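Local coordinates for C.Elegans p53 tumor suppressor-like transcription factor (Caenorhabditis elegans, PDB 1T4W), which binds p53-type DNA sequences through its zinc-containing DNA-binding domain, activating transcription and promoting germline apoptosis after DNA damage, at residues I60-Y65 with K173-V178; V82-S87 with F137-K142. All coordinates share one frame; numbering follows the deposited sequence.

Interaction 1 of 2, residues I60-Y65 with K173-V178; sequences IRFVKY and KQVRIV
The phenol of Tyr65 donates a hydrogen bond to the main chain of Lys173, with Tyr65 OH 2.9 Å from Lys173 O. The C=O...OH angle is 135° and the hydroxyl lies 36° above the carbonyl plane, so the bond does not follow a lone pair. Seen from the ring, the acceptor is at the edge and near the ring plane. The aliphatic part of Lys173, bent at its second torsion, crosses the phenol at about a right angle. Its CE approaches Tyr65 OH to 3.6 Å, and CG and CD lie at similar range, while the ammonium goes on to hydrogen-bond Tyr30. Tyr65 holds its CG between backbone N and carbonyl carbon, and its side chain also touches Thr152 and Cys154 of strand 152-160. A phenylalanine here would probably leave the Lys173 carbonyl without this donor and the ring less firmly fixed.

The second half of the contact is apolar. Phe62 extends with CG opposite its backbone N (chi1 -170°), and its CE1 meets Val175 CB at 3.8 Å; the valine lies at the ring edge, near the plane. Ile177 comes from the opposing direction and sets CD1 obliquely to the ring, 3.8 Å from Phe62 CZ. Phe62 also packs on Met153 and Phe101, a buried setting consistent with the hydrophobic core of a p53-like beta-sandwich.

Strand 152-160 lies between strands 57-65 and 166-177 in the larger sheet, consistent with the 9.2 Å between the CA atoms of Phe62 and Val175; side chains, not backbones, make the contact, and the chain turns a corner at Lys173. Strand 101-104 of the other sheet lies against Phe62, and strand 29-33 against Val175.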
loop_
_atom_site.group_PDB
_atom_site.type_symbol
_atom_site.label_atom_id
_atom_site.label_comp_id
_atom_site.label_asym_id
_atom_site.label_seq_id
_atom_site.Cartn_x
_atom_site.Cartn_y
_atom_site.Cartn_z
ATOM N N ILE A 60 -5.694 4.828 3.206
ATOM C CA ILE A 60 -4.491 4.153 2.723
ATOM C C ILE A 60 -3.440 4.160 3.842
ATOM O O ILE A 60 -3.089 5.215 4.357
ATOM C CB ILE A 60 -3.901 4.884 1.502
ATOM C CG1 ILE A 60 -4.958 4.992 0.398
ATOM C CG2 ILE A 60 -2.660 4.129 0.997
ATOM C CD1 ILE A 60 -4.670 6.095 -0.606
ATOM N N ARG A 61 -2.955 2.979 4.200
ATOM C CA ARG A 61 -1.958 2.827 5.252
ATOM C C ARG A 61 -0.773 2.003 4.772
ATOM O O ARG A 61 -0.872 1.225 3.818
ATOM C CB ARG A 61 -2.560 2.115 6.469
ATOM C CG ARG A 61 -3.628 2.905 7.259
ATOM C CD ARG A 61 -3.824 2.221 8.645
ATOM N NE ARG A 61 -2.626 2.383 9.463
ATOM C CZ ARG A 61 -2.338 1.678 10.549
ATOM N NH1 ARG A 61 -1.213 1.930 11.209
ATOM N NH2 ARG A 61 -3.156 0.714 10.969
ATOM N N PHE A 62 0.353 2.175 5.449
ATOM C CA PHE A 62 1.536 1.417 5.118
ATOM C C PHE A 62 2.086 0.967 6.469
ATOM O O PHE A 62 2.663 1.752 7.244
ATOM C CB PHE A 62 2.528 2.263 4.317
ATOM C CG PHE A 62 3.675 1.460 3.747
ATOM C CD1 PHE A 62 3.423 0.374 2.896
ATOM C CD2 PHE A 62 5.002 1.783 4.063
ATOM C CE1 PHE A 62 4.463 -0.385 2.362
ATOM C CE2 PHE A 62 6.067 1.036 3.538
ATOM C CZ PHE A 62 5.802 -0.054 2.682
ATOM N N VAL A 63 1.878 -0.318 6.739
ATOM C CA VAL A 63 2.235 -0.925 8.015
ATOM C C VAL A 63 3.194 -2.110 7.930
ATOM O O VAL A 63 3.508 -2.612 6.840
ATOM C CB VAL A 63 0.947 -1.419 8.732
ATOM C CG1 VAL A 63 -0.109 -0.317 8.695
ATOM C CG2 VAL A 63 0.401 -2.702 8.061
ATOM N N LYS A 64 3.655 -2.554 9.096
ATOM C CA LYS A 64 4.551 -3.704 9.172
ATOM C C LYS A 64 3.926 -4.757 10.069
ATOM O O LYS A 64 3.145 -4.437 10.961
ATOM C CB LYS A 64 5.932 -3.301 9.713
ATOM C CG LYS A 64 5.963 -2.852 11.158
ATOM C CD LYS A 64 7.336 -2.274 11.489
ATOM C CE LYS A 64 7.420 -1.766 12.918
ATOM N NZ LYS A 64 6.403 -0.723 13.212
ATOM N N TYR A 65 4.269 -6.014 9.827
ATOM C CA TYR A 65 3.723 -7.096 10.614
ATOM C C TYR A 65 4.692 -8.267 10.539
ATOM O O TYR A 65 5.646 -8.247 9.761
ATOM C CB TYR A 65 2.347 -7.495 10.060
ATOM C CG TYR A 65 2.356 -8.195 8.708
ATOM C CD1 TYR A 65 2.657 -9.560 8.600
ATOM C CD2 TYR A 65 2.084 -7.490 7.536
ATOM C CE1 TYR A 65 2.691 -10.207 7.350
ATOM C CE2 TYR A 65 2.116 -8.119 6.283
ATOM C CZ TYR A 65 2.419 -9.478 6.193
ATOM O OH TYR A 65 2.455 -10.100 4.952
ATOM N N LYS A 173 0.143 -7.811 0.061
ATOM C CA LYS A 173 0.705 -8.620 1.134
ATOM C C LYS A 173 2.137 -8.295 1.506
ATOM O O LYS A 173 2.491 -8.243 2.686
ATOM C CB LYS A 173 0.531 -10.096 0.750
ATOM C CG LYS A 173 0.813 -11.100 1.855
ATOM C CD LYS A 173 2.160 -11.702 1.653
ATOM C CE LYS A 173 2.439 -12.852 2.634
ATOM N NZ LYS A 173 3.793 -13.423 2.342
ATOM N N GLN A 174 2.984 -8.089 0.513
ATOM C CA GLN A 174 4.352 -7.723 0.824
ATOM C C GLN A 174 4.879 -6.683 -0.139
ATOM O O GLN A 174 4.799 -6.845 -1.355
ATOM C CB GLN A 174 5.307 -8.938 0.808
ATOM C CG GLN A 174 6.784 -8.522 0.878
ATOM C CD GLN A 174 7.725 -9.698 0.711
ATOM O OE1 GLN A 174 7.763 -10.558 1.571
ATOM N NE2 GLN A 174 8.473 -9.751 -0.409
ATOM N N VAL A 175 5.423 -5.619 0.437
ATOM C CA VAL A 175 6.030 -4.551 -0.314
ATOM C C VAL A 175 7.487 -4.455 0.142
ATOM O O VAL A 175 7.787 -4.405 1.352
ATOM C CB VAL A 175 5.327 -3.202 -0.041
ATOM C CG1 VAL A 175 6.122 -2.071 -0.674
ATOM C CG2 VAL A 175 3.909 -3.224 -0.596
ATOM N N ARG A 176 8.407 -4.460 -0.811
ATOM C CA ARG A 176 9.808 -4.315 -0.450
ATOM C C ARG A 176 10.386 -3.135 -1.208
ATOM O O ARG A 176 10.173 -3.006 -2.406
ATOM C CB ARG A 176 10.599 -5.597 -0.761
ATOM C CG ARG A 176 10.345 -6.719 0.221
ATOM C CD ARG A 176 11.347 -7.861 0.010
ATOM N NE ARG A 176 12.693 -7.449 0.398
ATOM C CZ ARG A 176 13.806 -8.006 -0.055
ATOM N NH1 ARG A 176 13.746 -9.007 -0.922
ATOM N NH2 ARG A 176 14.980 -7.569 0.370
ATOM N N ILE A 177 11.090 -2.263 -0.494
ATOM C CA ILE A 177 11.698 -1.089 -1.095
ATOM C C ILE A 177 13.193 -1.401 -1.095
ATOM O O ILE A 177 13.866 -1.340 -0.063
ATOM C CB ILE A 177 11.347 0.172 -0.278
ATOM C CG1 ILE A 177 9.818 0.340 -0.229
ATOM C CG2 ILE A 177 11.944 1.404 -0.953
ATOM C CD1 ILE A 177 9.274 0.579 1.144
ATOM N N VAL A 178 13.687 -1.752 -2.273
ATOM C CA VAL A 178 15.058 -2.205 -2.464
ATOM C C VAL A 178 15.778 -1.470 -3.581
ATOM O O VAL A 178 15.186 -0.665 -4.278
ATOM C CB VAL A 178 15.033 -3.691 -2.828
ATOM C CG1 VAL A 178 14.358 -4.483 -1.735
ATOM C CG2 VAL A 178 14.252 -3.872 -4.153
#

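Interaction 2 of 2, residues V82-S87 with F137-K142; sequences VMKCRS and FMCQEK. With ZN (zinc ion), chain B.
Cys85 and Cys139 meet through both a hydrogen bond and a shared zinc ion, and this is the tight part of the contact. Cys85 SG and Cys139 SG each lie 2.4 Å from the zinc and subtend about 112° there, close to tetrahedral; His88 ND1 and Cys143 SG complete the site. Cys139 SG also receives the backbone N-H of Cys85 in a nearly straight bond (Cys85 N to Cys139 SG 3.3 Å, 163° at the hydrogen), which would be expected to stabilise negative charge on the sulfur. With SG opposite its own backbone N (chi1 -179°), Cys139 reaches both the metal and this donor. Cys85 occupies the N-cap position of helix 86-90, where its sulfur accepts a backbone N-H as well as binding zinc.

Along Lys84 the contact is looser, resting on van der Waals touches, although the residue is buried. Its extended chain passes Cys139, with Lys84 CG 3.9 Å from Cys139 CB, and runs beside Met138 in the same direction, Lys84 CE being 3.8 Å from Met138 O and 4.1 Å from Met138 CB. The Met138 chain, bent at its second and third torsions, carries the sulfur off from the lysine. The lysine ammonium is fixed elsewhere, by a salt bridge to Glu92 and hydrogen bonds to Phe97 O and Ser99 O. The solvent side is marked by the exposed Met83 and Arg86, which flank the contact in sequence; Arg86 is salt-bridged to Glu90.

Zinc thus ties the start of helix 86-90 to the loop that leaves strand 130-137 and leads to helix 146-149, joining two loop regions as the p53 zinc site does.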
loop_
_atom_site.group_PDB
_atom_site.type_symbol
_atom_site.label_atom_id
_atom_site.label_comp_id
_atom_site.label_asym_id
_atom_site.label_seq_id
_atom_site.Cartn_x
_atom_site.Cartn_y
_atom_site.Cartn_z
ATOM N N VAL A 82 4.991 1.721 9.347
ATOM C CA VAL A 82 6.389 1.499 9.000
ATOM C C VAL A 82 6.935 2.891 9.310
ATOM O O VAL A 82 6.348 3.892 8.875
ATOM C CB VAL A 82 6.591 1.221 7.510
ATOM C CG1 VAL A 82 8.079 1.092 7.212
ATOM C CG2 VAL A 82 5.858 -0.041 7.125
ATOM N N MET A 83 8.027 2.962 10.069
ATOM C CA MET A 83 8.587 4.247 10.488
ATOM C C MET A 83 9.752 4.709 9.640
ATOM O O MET A 83 10.702 3.966 9.406
ATOM C CB MET A 83 9.046 4.165 11.946
ATOM C CG MET A 83 7.974 3.690 12.918
ATOM S SD MET A 83 6.479 4.711 12.865
ATOM C CE MET A 83 7.056 6.265 13.546
ATOM N N LYS A 84 9.672 5.957 9.210
ATOM C CA LYS A 84 10.696 6.578 8.373
ATOM C C LYS A 84 11.978 6.730 9.210
ATOM O O LYS A 84 11.889 7.014 10.398
ATOM C CB LYS A 84 10.165 7.940 7.950
ATOM C CG LYS A 84 10.789 8.533 6.725
ATOM C CD LYS A 84 10.053 9.810 6.394
ATOM C CE LYS A 84 10.518 10.413 5.113
ATOM N NZ LYS A 84 9.535 11.471 4.765
ATOM N N CYS A 85 13.158 6.539 8.624
ATOM C CA CYS A 85 14.377 6.698 9.417
ATOM C C CYS A 85 14.649 8.170 9.700
ATOM O O CYS A 85 14.068 9.073 9.073
ATOM C CB CYS A 85 15.598 6.067 8.733
ATOM S SG CYS A 85 16.253 6.986 7.327
ATOM N N ARG A 86 15.549 8.404 10.645
ATOM C CA ARG A 86 15.882 9.754 11.064
ATOM C C ARG A 86 16.387 10.602 9.923
ATOM O O ARG A 86 15.902 11.714 9.729
ATOM C CB ARG A 86 16.938 9.711 12.181
ATOM C CG ARG A 86 17.200 11.038 12.892
ATOM C CD ARG A 86 18.585 11.009 13.580
ATOM N NE ARG A 86 19.639 11.108 12.567
ATOM C CZ ARG A 86 19.844 12.188 11.812
ATOM N NH1 ARG A 86 19.079 13.259 11.974
ATOM N NH2 ARG A 86 20.775 12.185 10.857
ATOM N N SER A 87 17.340 10.085 9.142
ATOM C CA SER A 87 17.896 10.886 8.054
ATOM C C SER A 87 16.943 11.195 6.913
ATOM O O SER A 87 17.041 12.261 6.298
ATOM C CB SER A 87 19.166 10.246 7.486
ATOM O OG SER A 87 18.866 9.055 6.802
ATOM N N PHE A 137 7.508 5.967 -2.015
ATOM C CA PHE A 137 8.141 5.663 -0.720
ATOM C C PHE A 137 9.415 6.483 -0.564
ATOM O O PHE A 137 10.265 6.509 -1.456
ATOM C CB PHE A 137 8.425 4.162 -0.635
ATOM C CG PHE A 137 7.190 3.326 -0.772
ATOM C CD1 PHE A 137 6.350 3.117 0.327
ATOM C CD2 PHE A 137 6.814 2.821 -2.006
ATOM C CE1 PHE A 137 5.132 2.413 0.194
ATOM C CE2 PHE A 137 5.598 2.113 -2.161
ATOM C CZ PHE A 137 4.756 1.911 -1.057
ATOM N N MET A 138 9.531 7.173 0.568
ATOM C CA MET A 138 10.669 8.041 0.795
ATOM C C MET A 138 11.669 7.547 1.836
ATOM O O MET A 138 12.369 8.331 2.469
ATOM C CB MET A 138 10.177 9.452 1.126
ATOM C CG MET A 138 9.433 10.117 -0.047
ATOM S SD MET A 138 10.399 10.137 -1.598
ATOM C CE MET A 138 11.626 11.370 -1.180
ATOM N N CYS A 139 11.728 6.234 2.008
ATOM C CA CYS A 139 12.687 5.627 2.920
ATOM C C CYS A 139 12.736 4.202 2.399
ATOM O O CYS A 139 11.927 3.816 1.547
ATOM C CB CYS A 139 12.197 5.731 4.372
ATOM S SG CYS A 139 13.287 5.045 5.642
ATOM N N GLN A 140 13.680 3.410 2.859
ATOM C CA GLN A 140 13.739 2.068 2.322
ATOM C C GLN A 140 14.173 1.012 3.315
ATOM O O GLN A 140 14.599 1.313 4.433
ATOM C CB GLN A 140 14.651 2.082 1.106
ATOM C CG GLN A 140 16.087 2.383 1.425
ATOM C CD GLN A 140 16.865 2.681 0.175
ATOM O OE1 GLN A 140 16.655 2.051 -0.855
ATOM N NE2 GLN A 140 17.776 3.641 0.257
ATOM N N GLU A 141 14.057 -0.237 2.888
ATOM C CA GLU A 141 14.412 -1.378 3.711
ATOM C C GLU A 141 15.818 -1.228 4.295
ATOM O O GLU A 141 16.042 -1.474 5.477
ATOM C CB GLU A 141 14.349 -2.648 2.849
ATOM C CG GLU A 141 14.209 -3.940 3.624
ATOM C CD GLU A 141 14.125 -5.127 2.695
ATOM O OE1 GLU A 141 15.186 -5.586 2.216
ATOM O OE2 GLU A 141 12.996 -5.576 2.425
ATOM N N LYS A 142 16.763 -0.822 3.454
ATOM C CA LYS A 142 18.146 -0.677 3.874
ATOM C C LYS A 142 18.301 0.198 5.124
ATOM O O LYS A 142 19.202 -0.021 5.928
ATOM C CB LYS A 142 18.960 -0.106 2.712
ATOM C CG LYS A 142 20.452 -0.197 2.881
ATOM C CD LYS A 142 21.175 0.350 1.653
ATOM C CE LYS A 142 22.688 0.208 1.798
ATOM N NZ LYS A 142 23.434 0.764 0.630
HETATM ZN ZN ZN B . 15.439 5.957 5.328
#

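How the interactions relate
Interaction 1 lies in the sandwich core and interaction 2 at its zinc end, their centres 11 Å apart. Both segments of interaction 2 fall between those of interaction 1 in sequence, and the two contacts touch directly. A salt bridge joins Arg176 NH2 to Glu141 OE1 at 2.7 Å, and Val82 N probably hydrogen-bonds Phe62 O at 3.1 Å. Ile177 CG2 packs on Gln140 CB at 3.5 Å, while the rings of Phe62 and Phe137 meet with planes at about 50°. The Ile177 side chain is about 9 Å from the zinc ion, so Ile177 lies near the metal site but is not a ligand.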